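Local coordinates for Cbm77-rfpl (PDB 5FU5), which probably binds plant cell-wall polysaccharide as a family 77 carbohydrate-binding module of the Ruminococcus flavefaciens cellulosome, at residues A[56-70]-A[105-117]. Sequence-based numbering, arbitrary orientation. Where two conformers were deposited one is given.
Sequences FTAPSAGKLTLVFAE and ACNLFYMEYAALE
Phe56 CE2 sits over one face of the Tyr113 ring, 4.0 Å from Tyr113 CD1 and offset toward the rim, with the two planes turned 47° apart. At the ring's edge, in its plane, lies the carbonyl of Ser60, whose O accepts a 2.7 Å hydrogen bond from Tyr113 OH. CG of Tyr113 stands anti to the backbone N (chi1 -175°), which carries the phenol to the 59-61 turn, where Ala58 CB, at the end of the preceding strand, packs against Tyr113 CZ. A phenylalanine in its place would probably leave the Ser60 carbonyl without its hydroxyl partner and the turn less firmly held. Ser60 OG, in turn, donates a 2.6 Å hydrogen bond to a lone pair of Leu116 O.

Further along, one face of the Phe68 ring receives Leu108 CD1 in a CH-pi contact, 4.0 Å from the centroid, while Cys106 SG approaches obliquely, 3.7 Å from CE2. Leu66 and Met111 lie side by side, pointing the same way. At the far end the Glu70 carboxylate holds Asn107 twice: OE1 takes the backbone N and OE2 the amide ND2, each at 2.9 Å; both donors come from the syn side, the backbone N well out of the carboxylate plane and ND2 closer to it.

Strands 62-68 and 107-116 run antiparallel at 173°, with a classic beta bulge that shifts the register by one, Phe109 and Tyr110 both facing Val67; Val67 O accepts a short bond from Phe109 N and a weak one from Tyr110 N. This pairing lies centrally in the beta-rich module: strand 62-68 also bonds to strand 88-93, strand 107-116 to strands 4-11 and 40-47, and Tyr22 meets Phe56 edge-to-face beside Tyr113.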
ATOM      1  N   PHE A  56      -4.376   0.997  -9.330  1.00 17.01           N
ATOM      2  CA  PHE A  56      -5.302   2.093  -9.067  1.00 17.92           C
ATOM      3  C   PHE A  56      -5.006   3.226 -10.019  1.00 18.56           C
ATOM      4  O   PHE A  56      -3.899   3.307 -10.572  1.00 19.70           O
ATOM      5  CB  PHE A  56      -5.243   2.569  -7.631  1.00 16.42           C
ATOM      6  CG  PHE A  56      -3.932   3.190  -7.218  1.00 16.47           C
ATOM      7  CD1 PHE A  56      -2.868   2.387  -6.856  1.00 16.86           C
ATOM      8  CD2 PHE A  56      -3.767   4.569  -7.184  1.00 17.27           C
ATOM      9  CE1 PHE A  56      -1.672   2.949  -6.421  1.00 17.85           C
ATOM     10  CE2 PHE A  56      -2.549   5.132  -6.776  1.00 17.31           C
ATOM     11  CZ  PHE A  56      -1.511   4.324  -6.418  1.00 17.66           C
ATOM     12  N   THR A  57      -5.986   4.114 -10.161  1.00 18.56           N
ATOM     13  CA  THR A  57      -5.857   5.335 -10.926  1.00 18.87           C
ATOM     14  C   THR A  57      -5.924   6.515  -9.960  1.00 17.30           C
ATOM     15  O   THR A  57      -6.927   6.734  -9.276  1.00 21.11           O
ATOM     16  CB  THR A  57      -6.908   5.434 -12.040  1.00 21.16           C
ATOM     17  OG1 THR A  57      -6.788   4.335 -12.940  1.00 23.85           O
ATOM     18  CG2 THR A  57      -6.714   6.745 -12.861  1.00 22.98           C
ATOM     19  N   ALA A  58      -4.794   7.222  -9.833  1.00 17.69           N
ATOM     20  CA  ALA A  58      -4.721   8.436  -9.052  1.00 17.97           C
ATOM     21  C   ALA A  58      -5.542   9.490  -9.749  1.00 17.52           C
ATOM     22  O   ALA A  58      -5.256   9.810 -10.901  1.00 19.60           O
ATOM     23  CB  ALA A  58      -3.274   8.926  -8.886  1.00 19.14           C
ATOM     24  N   PRO A  59      -6.548  10.077  -9.062  1.00 19.44           N
ATOM     25  CA  PRO A  59      -7.346  11.108  -9.721  1.00 20.77           C
ATOM     26  C   PRO A  59      -6.672  12.487  -9.842  1.00 20.00           C
ATOM     27  O   PRO A  59      -7.108  13.334 -10.636  1.00 22.01           O
ATOM     28  CB  PRO A  59      -8.568  11.209  -8.828  1.00 21.39           C
ATOM     29  CG  PRO A  59      -8.144  10.748  -7.507  1.00 23.38           C
ATOM     30  CD  PRO A  59      -7.064   9.751  -7.730  1.00 19.18           C
ATOM     31  N   SER A  60      -5.598  12.660  -9.040  1.00 18.51           N
ATOM     32  CA  SER A  60      -4.742  13.800  -9.077  1.00 17.72           C
ATOM     33  C   SER A  60      -3.403  13.406  -8.461  1.00 19.17           C
ATOM     34  O   SER A  60      -3.288  12.340  -7.864  1.00 19.33           O
ATOM     35  CB  SER A  60      -5.364  14.984  -8.352  1.00 20.22           C
ATOM     36  OG  SER A  60      -5.676  14.653  -7.008  1.00 20.65           O
ATOM     37  N   ALA A  61      -2.401  14.292  -8.617  1.00 17.28           N
ATOM     38  CA  ALA A  61      -1.098  14.017  -8.016  1.00 18.03           C
ATOM     39  C   ALA A  61      -1.237  14.011  -6.491  1.00 18.23           C
ATOM     40  O   ALA A  61      -2.161  14.597  -5.910  1.00 19.32           O
ATOM     41  CB  ALA A  61      -0.087  15.052  -8.440  1.00 20.96           C
ATOM     42  N   GLY A  62      -0.307  13.358  -5.832  1.00 17.54           N
ATOM     43  CA  GLY A  62      -0.415  13.114  -4.418  1.00 18.04           C
ATOM     44  C   GLY A  62       0.611  12.148  -3.897  1.00 18.02           C
ATOM     45  O   GLY A  62       1.690  12.023  -4.461  1.00 19.07           O
ATOM     46  N   LYS A  63       0.282  11.454  -2.813  1.00 17.23           N
ATOM     47  CA  LYS A  63       1.230  10.661  -2.081  1.00 17.16           C
ATOM     48  C   LYS A  63       0.637   9.324  -1.746  1.00 16.43           C
ATOM     49  O   LYS A  63      -0.454   9.257  -1.173  1.00 15.94           O
ATOM     50  CB  LYS A  63       1.676  11.365  -0.794  1.00 19.90           C
ATOM     51  CG  LYS A  63       2.721  10.585   0.005  1.00 22.90           C
ATOM     52  CD  LYS A  63       3.227  11.280   1.243  1.00 27.95           C
ATOM     53  CE  LYS A  63       2.205  11.391   2.320  1.00 36.43           C
ATOM     54  NZ  LYS A  63       2.816  12.029   3.523  1.00 42.51           N
ATOM     55  N   LEU A  64       1.349   8.269  -2.069  1.00 15.89           N
ATOM     56  CA  LEU A  64       1.037   6.917  -1.672  1.00 14.39           C
ATOM     57  C   LEU A  64       1.805   6.528  -0.398  1.00 15.10           C
ATOM     58  O   LEU A  64       3.021   6.726  -0.340  1.00 16.87           O
ATOM     59  CB  LEU A  64       1.361   5.944  -2.813  1.00 15.27           C
ATOM     60  CG  LEU A  64       1.165   4.441  -2.521  1.00 16.37           C
ATOM     61  CD1 LEU A  64      -0.314   4.042  -2.456  1.00 18.51           C
ATOM     62  CD2 LEU A  64       1.875   3.616  -3.582  1.00 17.25           C
ATOM     63  N   THR A  65       1.097   5.974   0.603  1.00 14.59           N
ATOM     64  CA  THR A  65       1.691   5.416   1.789  1.00 15.03           C
ATOM     65  C   THR A  65       1.361   3.955   1.908  1.00 13.94           C
ATOM     66  O   THR A  65       0.209   3.538   1.742  1.00 16.14           O
ATOM     67  CB  THR A  65       1.170   6.158   3.058  1.00 16.65           C
ATOM     68  OG1 THR A  65       1.495   7.538   3.000  1.00 18.89           O
ATOM     69  CG2 THR A  65       1.711   5.587   4.349  1.00 17.53           C
ATOM     70  N   LEU A  66       2.379   3.140   2.153  1.00 14.73           N
ATOM     71  CA  LEU A  66       2.293   1.669   2.269  1.00 14.96           C
ATOM     72  C   LEU A  66       2.903   1.261   3.584  1.00 15.91           C
ATOM     73  O   LEU A  66       4.018   1.669   3.891  1.00 16.26           O
ATOM     74  CB  LEU A  66       3.023   0.942   1.136  1.00 15.43           C
ATOM     75  CG  LEU A  66       2.587   1.292  -0.255  1.00 15.88           C
ATOM     76  CD1 LEU A  66       3.558   0.614  -1.222  1.00 17.97           C
ATOM     77  CD2 LEU A  66       1.159   0.885  -0.523  1.00 16.89           C
ATOM     78  N   VAL A  67       2.170   0.492   4.398  1.00 15.18           N
ATOM     79  CA  VAL A  67       2.615   0.145   5.762  1.00 16.32           C
ATOM     80  C   VAL A  67       2.800  -1.370   5.856  1.00 14.89           C
ATOM     81  O   VAL A  67       1.846  -2.136   5.563  1.00 16.05           O
ATOM     82  CB  VAL A  67       1.592   0.600   6.820  1.00 17.94           C
ATOM     83  CG1 VAL A  67       2.036   0.213   8.233  1.00 19.93           C
ATOM     84  CG2 VAL A  67       1.263   2.088   6.686  1.00 19.98           C
ATOM     85  N   PHE A  68       4.027  -1.796   6.206  1.00 16.34           N
ATOM     86  CA  PHE A  68       4.433  -3.192   6.293  1.00 17.02           C
ATOM     87  C   PHE A  68       4.762  -3.613   7.747  1.00 18.29           C
ATOM     88  O   PHE A  68       4.963  -2.751   8.626  1.00 20.95           O
ATOM     89  CB  PHE A  68       5.672  -3.425   5.416  1.00 16.90           C
ATOM     90  CG  PHE A  68       5.476  -3.061   3.980  1.00 16.63           C
ATOM     91  CD1 PHE A  68       5.597  -1.726   3.555  1.00 17.42           C
ATOM     92  CD2 PHE A  68       5.193  -4.054   3.025  1.00 15.97           C
ATOM     93  CE1 PHE A  68       5.469  -1.402   2.225  1.00 17.07           C
ATOM     94  CE2 PHE A  68       5.067  -3.718   1.677  1.00 16.58           C
ATOM     95  CZ  PHE A  68       5.194  -2.397   1.286  1.00 16.70           C
ATOM     96  N   ALA A  69       4.873  -4.925   7.977  1.00 18.14           N
ATOM     97  CA  ALA A  69       5.438  -5.433   9.243  1.00 18.30           C
ATOM     98  C   ALA A  69       6.937  -5.129   9.379  1.00 20.73           C
ATOM     99  O   ALA A  69       7.439  -4.893  10.487  1.00 24.99           O
ATOM    100  CB  ALA A  69       5.203  -6.923   9.388  1.00 20.86           C
ATOM    101  N   GLU A  70       7.624  -5.204   8.241  1.00 19.39           N
ATOM    102  CA  GLU A  70       9.087  -5.194   8.194  1.00 20.38           C
ATOM    103  C   GLU A  70       9.610  -3.737   8.118  1.00 23.05           C
ATOM    104  O   GLU A  70       9.212  -2.977   7.229  1.00 21.24           O
ATOM    105  CB  GLU A  70       9.531  -5.993   6.955  1.00 22.39           C
ATOM    106  CG  GLU A  70       9.179  -7.489   6.996  1.00 25.68           C
ATOM    107  CD  GLU A  70       7.769  -7.851   6.522  1.00 23.31           C
ATOM    108  OE1 GLU A  70       7.027  -6.983   6.057  1.00 20.35           O
ATOM    109  OE2 GLU A  70       7.412  -9.043   6.613  1.00 25.54           O
ATOM    110  N   ALA A 105      10.842  -9.889  -0.284  1.00 24.23           N
ATOM    111  CA  ALA A 105       9.834 -10.478   0.544  1.00 24.71           C
ATOM    112  C   ALA A 105       9.497  -9.518   1.683  1.00 22.82           C
ATOM    113  O   ALA A 105      10.381  -8.919   2.338  1.00 26.59           O
ATOM    114  CB  ALA A 105      10.297 -11.811   1.081  1.00 26.08           C
ATOM    115  N   CYS A 106       8.187  -9.352   1.855  1.00 20.44           N
ATOM    116  CA  CYS A 106       7.601  -8.577   2.972  1.00 20.06           C
ATOM    117  C   CYS A 106       6.070  -8.644   2.873  1.00 19.13           C
ATOM    118  O   CYS A 106       5.510  -9.321   1.995  1.00 19.67           O
ATOM    119  CB  CYS A 106       8.059  -7.116   2.987  1.00 19.72           C
ATOM    120  SG  CYS A 106       7.722  -6.248   1.447  1.00 20.52           S
ATOM    121  N   ASN A 107       5.421  -7.961   3.810  1.00 16.12           N
ATOM    122  CA  ASN A 107       3.981  -8.191   4.058  1.00 17.28           C
ATOM    123  C   ASN A 107       3.270  -6.864   4.356  1.00 16.02           C
ATOM    124  O   ASN A 107       3.649  -6.140   5.258  1.00 16.05           O
ATOM    125  CB  ASN A 107       3.838  -9.202   5.208  1.00 17.93           C
ATOM    126  CG  ASN A 107       4.400 -10.551   4.815  1.00 18.48           C
ATOM    127  OD1 ASN A 107       3.828 -11.247   3.973  1.00 19.75           O
ATOM    128  ND2 ASN A 107       5.571 -10.870   5.329  1.00 19.94           N
ATOM    129  N   LEU A 108       2.274  -6.566   3.513  1.00 16.55           N
ATOM    130  CA  LEU A 108       1.605  -5.279   3.436  1.00 15.06           C
ATOM    131  C   LEU A 108       0.300  -5.250   4.278  1.00 14.47           C
ATOM    132  O   LEU A 108      -0.580  -6.089   4.061  1.00 15.72           O
ATOM    133  CB  LEU A 108       1.298  -4.960   1.978  1.00 15.78           C
ATOM    134  CG  LEU A 108       0.570  -3.628   1.665  1.00 15.18           C
ATOM    135  CD1 LEU A 108       1.391  -2.426   2.120  1.00 17.33           C
ATOM    136  CD2 LEU A 108       0.173  -3.543   0.220  1.00 16.86           C
ATOM    137  N   PHE A 109       0.190  -4.270   5.171  1.00 14.55           N
ATOM    138  CA  PHE A 109      -0.976  -4.203   6.094  1.00 15.72           C
ATOM    139  C   PHE A 109      -1.961  -3.065   5.871  1.00 14.94           C
ATOM    140  O   PHE A 109      -3.142  -3.157   6.258  1.00 16.15           O
ATOM    141  CB  PHE A 109      -0.484  -4.189   7.540  1.00 15.92           C
ATOM    142  CG  PHE A 109       0.123  -5.488   8.003  1.00 16.10           C
ATOM    143  CD1 PHE A 109       1.408  -5.869   7.625  1.00 16.11           C
ATOM    144  CD2 PHE A 109      -0.542  -6.337   8.864  1.00 18.09           C
ATOM    145  CE1 PHE A 109       1.948  -7.060   8.030  1.00 17.69           C
ATOM    146  CE2 PHE A 109       0.024  -7.504   9.305  1.00 18.94           C
ATOM    147  CZ  PHE A 109       1.272  -7.883   8.903  1.00 17.39           C
ATOM    148  N   TYR A 110      -1.523  -1.978   5.265  1.00 16.38           N
ATOM    149  CA  TYR A 110      -2.345  -0.772   5.122  1.00 15.67           C
ATOM    150  C   TYR A 110      -1.831   0.038   3.959  1.00 15.93           C
ATOM    151  O   TYR A 110      -0.613   0.085   3.732  1.00 16.41           O
ATOM    152  CB  TYR A 110      -2.288   0.049   6.427  1.00 16.85           C
ATOM    153  CG  TYR A 110      -3.295   1.216   6.514  1.00 19.76           C
ATOM    154  CD1 TYR A 110      -4.629   1.004   6.823  1.00 29.81           C
ATOM    155  CD2 TYR A 110      -2.864   2.526   6.291  1.00 26.09           C
ATOM    156  CE1 TYR A 110      -5.493   2.079   6.897  1.00 37.17           C
ATOM    157  CE2 TYR A 110      -3.711   3.598   6.337  1.00 29.30           C
ATOM    158  CZ  TYR A 110      -5.006   3.389   6.658  1.00 32.76           C
ATOM    159  OH  TYR A 110      -5.805   4.521   6.696  1.00 44.10           O
ATOM    160  N   MET A 111      -2.733   0.699   3.265  1.00 15.29           N
ATOM    161  CA  MET A 111      -2.302   1.653   2.274  0.50 15.85           C
ATOM    162  C   MET A 111      -3.256   2.806   2.126  1.00 15.72           C
ATOM    163  O   MET A 111      -4.455   2.705   2.443  1.00 16.70           O
ATOM    164  CB  MET A 111      -2.000   0.967   0.948  0.50 21.56           C
ATOM    165  CG  MET A 111      -3.152   0.320   0.254  0.50 19.47           C
ATOM    166  SD  MET A 111      -2.697  -0.521  -1.286  0.50 21.28           S
ATOM    167  CE  MET A 111      -4.291  -1.298  -1.393  0.50 14.14           C
ATOM    168  N   GLU A 112      -2.681   3.954   1.746  1.00 15.81           N
ATOM    169  CA  GLU A 112      -3.419   5.181   1.553  0.50 17.17           C
ATOM    170  C   GLU A 112      -2.879   5.933   0.361  1.00 17.00           C
ATOM    171  O   GLU A 112      -1.681   5.960   0.156  1.00 18.54           O
ATOM    172  CB  GLU A 112      -3.332   6.087   2.790  0.50 21.61           C
ATOM    173  CG  GLU A 112      -3.619   7.526   2.432  0.50 28.20           C
ATOM    174  CD  GLU A 112      -3.894   8.420   3.586  0.50 35.42           C
ATOM    175  OE1 GLU A 112      -3.486   8.100   4.732  0.50 43.87           O
ATOM    176  OE2 GLU A 112      -4.536   9.443   3.300  0.50 40.82           O
ATOM    177  N   TYR A 113      -3.774   6.540  -0.407  1.00 14.67           N
ATOM    178  CA  TYR A 113      -3.394   7.463  -1.457  1.00 15.55           C
ATOM    179  C   TYR A 113      -4.055   8.787  -1.126  1.00 17.84           C
ATOM    180  O   TYR A 113      -5.282   8.864  -1.079  1.00 18.72           O
ATOM    181  CB  TYR A 113      -3.793   6.987  -2.875  1.00 16.63           C
ATOM    182  CG  TYR A 113      -3.261   7.930  -3.900  1.00 15.83           C
ATOM    183  CD1 TYR A 113      -1.875   8.009  -4.115  1.00 16.65           C
ATOM    184  CD2 TYR A 113      -4.069   8.847  -4.555  1.00 16.73           C
ATOM    185  CE1 TYR A 113      -1.342   8.928  -4.997  1.00 17.09           C
ATOM    186  CE2 TYR A 113      -3.530   9.795  -5.436  1.00 17.28           C
ATOM    187  CZ  TYR A 113      -2.137   9.784  -5.668  1.00 16.17           C
ATOM    188  OH  TYR A 113      -1.576  10.700  -6.523  1.00 17.17           O
ATOM    189  N   ALA A 114      -3.235   9.814  -0.897  1.00 15.90           N
ATOM    190  CA  ALA A 114      -3.685  11.184  -0.580  1.00 17.89           C
ATOM    191  C   ALA A 114      -3.572  11.999  -1.838  1.00 18.82           C
ATOM    192  O   ALA A 114      -2.470  12.328  -2.246  1.00 19.88           O
ATOM    193  CB  ALA A 114      -2.849  11.777   0.531  1.00 20.43           C
ATOM    194  N   ALA A 115      -4.703  12.344  -2.427  1.00 17.24           N
ATOM    195  CA  ALA A 115      -4.795  13.045  -3.690  1.00 18.44           C
ATOM    196  C   ALA A 115      -4.969  14.522  -3.436  1.00 18.54           C
ATOM    197  O   ALA A 115      -5.856  14.920  -2.673  1.00 20.27           O
ATOM    198  CB  ALA A 115      -5.950  12.519  -4.510  1.00 19.48           C
ATOM    199  N   LEU A 116      -4.166  15.351  -4.090  1.00 18.84           N
ATOM    200  CA  LEU A 116      -4.250  16.807  -3.947  1.00 19.66           C
ATOM    201  C   LEU A 116      -5.439  17.405  -4.661  1.00 20.74           C
ATOM    202  O   LEU A 116      -5.901  16.897  -5.663  1.00 23.16           O
ATOM    203  CB  LEU A 116      -2.966  17.426  -4.566  1.00 22.21           C
ATOM    204  CG  LEU A 116      -1.649  17.119  -3.846  1.00 23.76           C
ATOM    205  CD1 LEU A 116      -0.428  17.608  -4.657  1.00 26.02           C
ATOM    206  CD2 LEU A 116      -1.619  17.733  -2.473  1.00 25.80           C
ATOM    207  N   GLU A 117      -5.980  18.483  -4.092  1.00 22.49           N
ATOM    208  CA  GLU A 117      -7.012  19.234  -4.748  1.00 24.61           C
ATOM    209  C   GLU A 117      -6.452  19.951  -5.987  1.00 32.93           C
ATOM    210  O   GLU A 117      -5.644  20.842  -5.834  1.00 48.16           O
ATOM    211  CB  GLU A 117      -7.628  20.216  -3.703  1.00 28.51           C
ATOM    212  CG  GLU A 117      -8.810  21.039  -4.176  1.00 33.44           C
ATOM    213  CD  GLU A 117      -9.872  20.240  -4.861  1.00 31.77           C
ATOM    214  OE1 GLU A 117     -10.532  19.436  -4.190  1.00 33.75           O
ATOM    215  OE2 GLU A 117     -10.038  20.425  -6.089  1.00 46.69           O
TER